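KmHsv2 (Kluyveromyces marxianus, PDB 3VU4) is a PROPPIN-family beta-propeller protein related to Atg18 that probably binds phosphoinositides on membranes and takes part in protein transport. Local coordinates at residues Val123-Phe126 with Arg132-Asp135. Sequence-based numbering, arbitrary orientation.
Sequences VFKF and RITD. With SO4 (sulfate ion), chain D.
At the outer rim of a propeller blade, the chain leaves strand 120-125, turns, and comes back with Arg132-Asp135 alongside it, making a single beta bridge between Phe124 and Arg132. One backbone hydrogen bond, Ile133 N to Val123 O at 3.0 Å, ties the two together, and the CA-H of Arg132 also points at this oxygen. Side chains close in on both sides of the bridge. Ile133 CG1 lies anti to its carbonyl carbon (chi1 -52°), and the extended chain carries CD1 across the strand to 3.5 Å from Lys125 CB. Cut back to an alanine, this position would lose CG1 and CD1 and probably leave the Lys125 backbone and CB without their aliphatic cover. Next along, the Thr134 methyl CG2 meets Val123 CB at 3.8 Å. Arg132 runs beside Phe124, pointing the same way, with CG 4.2 Å above the ring plane and displaced toward its rim; the guanidinium is turned 50° from the ring. A sulfate, probably from the crystallisation liquor, sits against Arg132: its O3 accepts a nearly straight bond from Arg132 N (3.0 Å), and its O2 a weak, bent one from NH1. Lys131 NZ adds a third bond to the ion, while Arg132 NH2 forms a salt bridge with Asp136. Inward lies strand 112-117, where Val123 and Ile133 both pack on Phe112 and Arg132 touches Tyr117; beyond Asp135 the chain enters the blade's outermost strand, 137-139.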
loop_
_atom_site.group_PDB
_atom_site.type_symbol
_atom_site.label_atom_id
_atom_site.label_comp_id
_atom_site.label_asym_id
_atom_site.label_seq_id
_atom_site.Cartn_x
_atom_site.Cartn_y
_atom_site.Cartn_z
ATOM N N VAL A 123 13.098 -3.057 -14.684
ATOM C CA VAL A 123 12.367 -1.843 -14.978
ATOM C C VAL A 123 12.351 -1.647 -16.485
ATOM O O VAL A 123 13.397 -1.491 -17.107
ATOM C CB VAL A 123 13.019 -0.611 -14.304
ATOM C CG1 VAL A 123 12.069 0.569 -14.360
ATOM C CG2 VAL A 123 13.379 -0.929 -12.860
ATOM N N PHE A 124 11.164 -1.689 -17.073
ATOM C CA PHE A 124 11.021 -1.479 -18.504
ATOM C C PHE A 124 10.495 -0.059 -18.693
ATOM O O PHE A 124 10.105 0.597 -17.727
ATOM C CB PHE A 124 10.038 -2.488 -19.106
ATOM C CG PHE A 124 10.479 -3.916 -18.979
ATOM C CD1 PHE A 124 10.455 -4.561 -17.746
ATOM C CD2 PHE A 124 10.940 -4.615 -20.088
ATOM C CE1 PHE A 124 10.886 -5.883 -17.622
ATOM C CE2 PHE A 124 11.373 -5.940 -19.972
ATOM C CZ PHE A 124 11.347 -6.571 -18.739
ATOM N N LYS A 125 10.494 0.421 -19.933
ATOM C CA LYS A 125 10.000 1.761 -20.209
ATOM C C LYS A 125 8.523 1.695 -20.521
ATOM O O LYS A 125 8.075 0.785 -21.212
ATOM C CB LYS A 125 10.719 2.377 -21.408
ATOM C CG LYS A 125 10.108 3.709 -21.831
ATOM C CD LYS A 125 10.711 4.271 -23.109
ATOM C CE LYS A 125 10.043 5.599 -23.450
ATOM N NZ LYS A 125 10.586 6.234 -24.677
ATOM N N PHE A 126 7.757 2.648 -20.009
ATOM C CA PHE A 126 6.338 2.648 -20.308
ATOM C C PHE A 126 6.176 3.445 -21.596
ATOM O O PHE A 126 5.901 4.645 -21.584
ATOM C CB PHE A 126 5.523 3.275 -19.175
ATOM C CG PHE A 126 4.062 2.903 -19.213
ATOM C CD1 PHE A 126 3.263 3.269 -20.294
ATOM C CD2 PHE A 126 3.492 2.163 -18.182
ATOM C CE1 PHE A 126 1.922 2.907 -20.345
ATOM C CE2 PHE A 126 2.153 1.798 -18.225
ATOM C CZ PHE A 126 1.367 2.169 -19.307
ATOM N N ARG A 132 14.081 -2.641 -21.211
ATOM C CA ARG A 132 14.744 -2.311 -19.955
ATOM C C ARG A 132 15.440 -0.953 -19.986
ATOM O O ARG A 132 16.314 -0.721 -20.818
ATOM C CB ARG A 132 15.801 -3.360 -19.625
ATOM C CG ARG A 132 15.311 -4.761 -19.302
ATOM C CD ARG A 132 16.545 -5.632 -19.064
ATOM N NE ARG A 132 16.308 -6.847 -18.292
ATOM C CZ ARG A 132 15.690 -7.929 -18.749
ATOM N NH1 ARG A 132 15.232 -7.964 -19.991
ATOM N NH2 ARG A 132 15.549 -8.989 -17.965
ATOM N N ILE A 133 15.075 -0.063 -19.070
ATOM C CA ILE A 133 15.701 1.249 -19.002
ATOM C C ILE A 133 16.931 1.181 -18.105
ATOM O O ILE A 133 17.695 2.139 -18.014
ATOM C CB ILE A 133 14.762 2.297 -18.394
ATOM C CG1 ILE A 133 13.421 2.283 -19.119
ATOM C CG2 ILE A 133 15.390 3.686 -18.502
ATOM C CD1 ILE A 133 12.406 3.238 -18.502
ATOM N N THR A 134 17.120 0.052 -17.435
ATOM C CA THR A 134 18.254 -0.090 -16.535
ATOM C C THR A 134 18.604 -1.552 -16.286
ATOM O O THR A 134 17.847 -2.446 -16.659
ATOM C CB THR A 134 17.949 0.583 -15.189
ATOM O OG1 THR A 134 19.090 0.473 -14.334
ATOM C CG2 THR A 134 16.751 -0.079 -14.521
ATOM N N ASP A 135 19.759 -1.793 -15.671
ATOM C CA ASP A 135 20.183 -3.159 -15.374
ATOM C C ASP A 135 19.249 -3.820 -14.375
ATOM O O ASP A 135 18.650 -3.149 -13.533
ATOM C CB ASP A 135 21.589 -3.183 -14.772
ATOM C CG ASP A 135 22.677 -2.992 -15.802
ATOM O OD1 ASP A 135 22.600 -3.626 -16.882
ATOM O OD2 ASP A 135 23.621 -2.220 -15.519
HETATM S S SO4 D . 15.850 -5.938 -23.207
HETATM O O1 SO4 D . 16.991 -5.034 -23.449
HETATM O O2 SO4 D . 16.288 -7.039 -22.332
HETATM O O3 SO4 D . 14.751 -5.192 -22.566
HETATM O O4 SO4 D . 15.375 -6.499 -24.486
#